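Local atomic coordinates of putative XRE-family transcriptional regulator (Rhodococcus sp., PDB entry 2OFY), a protein that probably binds DNA through a helix-turn-helix domain of the XRE family and acts as a transcriptional regulator. Residues G18-S23 and D72-V77; R45-G50 and F58-V63. All coordinates share one frame; numbering follows the deposited sequence. Where two conformers were deposited one is given.

Contact 1: G18-S23 and D72-V77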
# COMPACT_ATOMS: atom_id res chain seq x y z
N GLY A 18 5.22 -10.52 3.25
CA GLY A 18 5.18 -11.76 2.42
C GLY A 18 4.78 -12.95 3.27
O GLY A 18 3.89 -13.73 2.91
N GLU A 19 5.40 -13.07 4.45
CA GLU A 19 5.08 -14.18 5.36
C GLU A 19 3.62 -14.13 5.78
O GLU A 19 2.97 -15.19 5.83
CB GLU A 19 5.96 -14.12 6.61
CG GLU A 19 5.75 -15.38 7.51
CD GLU A 19 6.37 -15.31 8.91
OE1 GLU A 19 7.21 -14.42 9.16
OE2 GLU A 19 6.03 -16.17 9.77
N LEU A 20 3.11 -12.95 6.08
CA LEU A 20 1.69 -12.80 6.50
C LEU A 20 0.71 -13.19 5.38
O LEU A 20 -0.29 -13.92 5.64
CB LEU A 20 1.43 -11.33 6.82
CG LEU A 20 0.82 -10.84 8.10
CD1 LEU A 20 1.13 -11.77 9.30
CD2 LEU A 20 1.38 -9.45 8.31
N LEU A 21 1.01 -12.77 4.16
CA LEU A 21 0.19 -13.11 2.98
C LEU A 21 0.27 -14.63 2.73
O LEU A 21 -0.74 -15.29 2.43
CB LEU A 21 0.66 -12.35 1.74
CG LEU A 21 0.34 -10.85 1.90
CD1 LEU A 21 0.91 -10.09 0.71
CD2 LEU A 21 -1.17 -10.60 2.05
N ARG A 22 1.47 -15.19 2.86
CA ARG A 22 1.61 -16.65 2.66
C ARG A 22 0.78 -17.43 3.70
O ARG A 22 0.07 -18.36 3.33
CB ARG A 22 3.12 -17.06 2.70
CG ARG A 22 3.39 -18.61 2.66
CD ARG A 22 2.78 -19.17 1.48
NE ARG A 22 2.79 -20.65 1.43
CZ ARG A 22 1.71 -21.38 1.62
NH1 ARG A 22 0.55 -20.81 1.96
NH2 ARG A 22 1.80 -22.70 1.50
N SER A 23 0.86 -17.02 4.96
CA SER A 23 0.11 -17.70 6.03
C SER A 23 -1.38 -17.54 5.76
O SER A 23 -2.16 -18.49 5.96
CB SER A 23 0.46 -17.09 7.39
OG SER A 23 1.80 -17.44 7.72
N ASP A 72 -5.63 -3.23 7.49
CA ASP A 72 -5.27 -2.65 8.79
C ASP A 72 -4.65 -3.68 9.69
O ASP A 72 -3.68 -3.37 10.41
CB ASP A 72 -6.50 -2.03 9.44
CG ASP A 72 -7.00 -0.94 8.62
OD1 ASP A 72 -6.27 0.08 8.52
OD2 ASP A 72 -8.02 -1.17 7.93
N ASP A 73 -5.17 -4.92 9.62
CA ASP A 73 -4.60 -6.01 10.42
C ASP A 73 -3.18 -6.31 9.94
O ASP A 73 -2.28 -6.58 10.72
CB ASP A 73 -5.47 -7.26 10.37
CG ASP A 73 -6.81 -7.10 11.12
OD1 ASP A 73 -6.92 -6.25 12.04
OD2 ASP A 73 -7.75 -7.86 10.77
N VAL A 74 -2.97 -6.23 8.64
CA VAL A 74 -1.65 -6.50 8.05
C VAL A 74 -0.65 -5.38 8.39
O VAL A 74 0.45 -5.68 8.85
CB VAL A 74 -1.81 -6.63 6.52
CG1 VAL A 74 -0.45 -6.52 5.76
CG2 VAL A 74 -2.51 -7.98 6.19
N ALA A 75 -1.05 -4.13 8.18
CA ALA A 75 -0.16 -2.98 8.45
C ALA A 75 0.26 -2.93 9.92
O ALA A 75 1.34 -2.45 10.22
CB ALA A 75 -0.82 -1.69 8.04
N ALA A 76 -0.59 -3.44 10.82
CA ALA A 76 -0.29 -3.48 12.26
C ALA A 76 1.02 -4.14 12.67
O ALA A 76 1.58 -3.79 13.73
CB ALA A 76 -1.45 -4.12 13.02
N VAL A 77 1.52 -5.11 11.89
CA VAL A 77 2.82 -5.75 12.24
C VAL A 77 4.07 -4.93 12.06
O VAL A 77 5.14 -5.39 12.42
CB VAL A 77 3.07 -7.11 11.53
CG1 VAL A 77 1.94 -8.08 11.83
CG2 VAL A 77 3.30 -6.92 10.02

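Contact 2: R45-G50 and F58-V63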
# COMPACT_ATOMS: atom_id res chain seq x y z
N ARG A 45 4.54 -15.05 -5.84
CA ARG A 45 5.71 -15.72 -5.27
C ARG A 45 6.72 -14.73 -4.71
O ARG A 45 7.23 -14.90 -3.62
CB ARG A 45 6.39 -16.61 -6.33
CG ARG A 45 7.55 -17.43 -5.75
CD ARG A 45 8.25 -18.27 -6.81
NE ARG A 45 7.32 -18.91 -7.75
CZ ARG A 45 6.63 -20.03 -7.52
NH1 ARG A 45 6.74 -20.68 -6.36
NH2 ARG A 45 5.84 -20.51 -8.47
N LYS A 46 7.06 -13.74 -5.54
CA LYS A 46 8.01 -12.74 -5.12
C LYS A 46 7.46 -11.96 -3.96
O LYS A 46 8.20 -11.66 -3.02
CB LYS A 46 8.30 -11.82 -6.30
CG LYS A 46 9.24 -12.51 -7.30
CD LYS A 46 9.45 -11.58 -8.52
CE LYS A 46 10.36 -12.30 -9.53
NZ LYS A 46 10.35 -11.68 -10.89
N ILE A 47 6.17 -11.62 -3.99
CA ILE A 47 5.60 -10.88 -2.81
C ILE A 47 5.72 -11.77 -1.54
O ILE A 47 6.17 -11.33 -0.49
CB ILE A 47 4.14 -10.46 -3.04
CG1 ILE A 47 4.11 -9.31 -4.08
CG2 ILE A 47 3.50 -10.06 -1.68
CD1 ILE A 47 2.70 -9.20 -4.69
N GLU A 48 5.31 -13.04 -1.65
CA GLU A 48 5.25 -13.91 -0.49
C GLU A 48 6.63 -14.16 0.13
O GLU A 48 6.76 -14.46 1.34
CB GLU A 48 4.62 -15.25 -0.89
CG GLU A 48 3.14 -15.15 -1.03
CD GLU A 48 2.46 -16.51 -1.24
OE1 GLU A 48 3.15 -17.51 -1.49
OE2 GLU A 48 1.23 -16.53 -1.14
N THR A 49 7.66 -14.10 -0.73
CA THR A 49 9.02 -14.43 -0.33
C THR A 49 9.90 -13.20 -0.15
O THR A 49 11.13 -13.33 0.04
CB THR A 49 9.68 -15.42 -1.31
OG1 THR A 49 9.71 -14.80 -2.62
CG2 THR A 49 8.88 -16.72 -1.35
N GLY A 50 9.29 -12.02 -0.23
CA GLY A 50 9.93 -10.71 -0.01
C GLY A 50 10.94 -10.29 -1.07
O GLY A 50 11.92 -9.58 -0.76
N PHE A 58 -1.87 -1.16 -4.60
CA PHE A 58 -3.07 -1.75 -5.25
C PHE A 58 -2.94 -3.26 -5.40
O PHE A 58 -3.92 -3.98 -5.23
CB PHE A 58 -3.44 -1.00 -6.51
CG PHE A 58 -4.04 0.35 -6.18
CD1 PHE A 58 -5.30 0.42 -5.55
CD2 PHE A 58 -3.28 1.52 -6.34
CE1 PHE A 58 -5.82 1.65 -5.20
CE2 PHE A 58 -3.78 2.73 -6.01
CZ PHE A 58 -5.04 2.83 -5.45
N THR A 59 -1.71 -3.73 -5.57
CA THR A 59 -1.47 -5.20 -5.62
C THR A 59 -1.70 -5.87 -4.27
O THR A 59 -2.39 -6.90 -4.21
CB THR A 59 -0.10 -5.49 -6.16
OG1 THR A 59 -0.04 -4.90 -7.48
CG2 THR A 59 0.13 -7.02 -6.22
N ILE A 60 -1.17 -5.28 -3.21
CA ILE A 60 -1.35 -5.87 -1.88
C ILE A 60 -2.85 -5.83 -1.51
O ILE A 60 -3.40 -6.79 -0.93
CB ILE A 60 -0.46 -5.17 -0.86
CG1 ILE A 60 1.03 -5.33 -1.23
CG2 ILE A 60 -0.77 -5.66 0.52
CD1 ILE A 60 1.51 -6.79 -1.44
N ALA A 61 -3.50 -4.70 -1.83
CA ALA A 61 -4.92 -4.59 -1.60
C ALA A 61 -5.69 -5.70 -2.31
O ALA A 61 -6.62 -6.24 -1.77
CB ALA A 61 -5.40 -3.20 -2.08
N ALA A 62 -5.33 -6.02 -3.54
CA ALA A 62 -6.11 -6.98 -4.31
C ALA A 62 -5.89 -8.36 -3.70
O ALA A 62 -6.81 -9.17 -3.67
CB ALA A 62 -5.68 -6.94 -5.76
N VAL A 63 -4.66 -8.64 -3.31
CA VAL A 63 -4.36 -9.99 -2.78
C VAL A 63 -5.07 -10.11 -1.42
O VAL A 63 -5.72 -11.12 -1.11
CB VAL A 63 -2.87 -10.24 -2.63
CG1 VAL A 63 -2.60 -11.53 -1.77
CG2 VAL A 63 -2.19 -10.28 -4.01

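Contact 1: G18-S23 and D72-V77
Leu-20 and Val-77 meet tip to tip, and the single methyl CD2 of Leu-20 does all the close touching. It lies 3.6 Å from Val-77 CG2 and 3.8 Å from Val-77 CG1, set against both prongs of the valine fork. With chi1 at -57°, Val-77 has CG1 anti to its own carbonyl carbon and CG2 between that carbon and the backbone N, an orientation that turns both methyls to the leucine. In Leu-20 itself chi1 (-128°) is close to eclipsed and chi2 (30°) is displaced from staggered. Toward Val-74 the packing is looser: CD2 of Leu-20 lies 3.9 Å from Val-74 O, and the side chains come no closer than 4.3 Å, from Leu-20 CD2 to Val-74 CG1. Burial runs the other way. Val-74 is buried and is also covered by Leu-69, which touches Leu-21 as well, whereas Val-77 is exposed and Leu-20 partly so; the tight pair thus lies near the solvent boundary. On the far flank of the short helix, Asp-72 bonds through its carboxylate to Ser-70, Leu-71 and Asp-72 of the second subunit. The contact illustrates the closure of a compact all-helical XRE-type domain, in which the short final helix 71-75 is laid against the first helix, 8-25.

Contact 2: R45-G50 and F58-V63
Ile-47 meets Thr-59 and Ile-60 through aliphatic carbon alone, and the flat group at this end of its helix is the peptide carbonyl of Arg-45. One face of that carbonyl plane receives the backbone N of Thr-49, 3.0 Å from Arg-45 O; the opposite face receives Thr-49 OG1, which donates to Arg-45 O over 2.7 Å. Through these two donors one residue grips the oxygen twice. The hydroxyl lies 31° from the plane, and the C=O...donor angle is 136°. Thr-49 OG1 is itself held by Arg-51. At the subunit interface the ring of Phe-58 forms a cation-pi contact with Arg-13 of the second subunit. Helix 41-48 then closes in a Schellman motif, with Gly-50 at positive phi as the C-prime residue: its N bonds to Ile-47 O, and Arg-51 N reaches Lys-46 O. In XRE-type helix-turn-helix proteins the helix at this position, following 30-37, is probably the recognition helix, and helix 57-66 packs along its inner side. Ile-47 divides its CD1 tip and its CG2 branch between neighbouring residues of that helix. Its extended chain (chi2 160°) carries CD1 to Thr-59 CG2 at 3.7 Å, the two side chains crossing at a slant, while the branch methyl CG2 lies 3.8 Å from Ile-60 CD1. The chi2 turn of Ile-60 leaves that CD1 beside the branch, and the two isoleucines run antiparallel alongside one another. Both are buried; Leu-17 and Leu-71 add further cover to Ile-60. Next in the chain after Ile-47, the buried Glu-48 is met at its carboxylate by a salt bridge from Arg-25, which probably offsets the cost of enclosing its charge.

From the N terminus the chain begins with helix 8-25, whose segment 18-23 meets 72-77, which begins in the last helix and runs into the tail; contact 1 therefore closes a long loop. Within that loop, after helix 30-37, contact 2 closes a much shorter one by folding helix 57-66 back against helix 41-48. The two are nested rather than crossed, and their centres lie about 10 Å apart. Leu-21 joins them: its CD1 is 3.5 Å from Ile-47 CG2 and 4.0 Å from Ile-60 CD1. Helix 8-25 is thus packed against both the inner helix pair and the closing helix, and each contact also touches the second subunit.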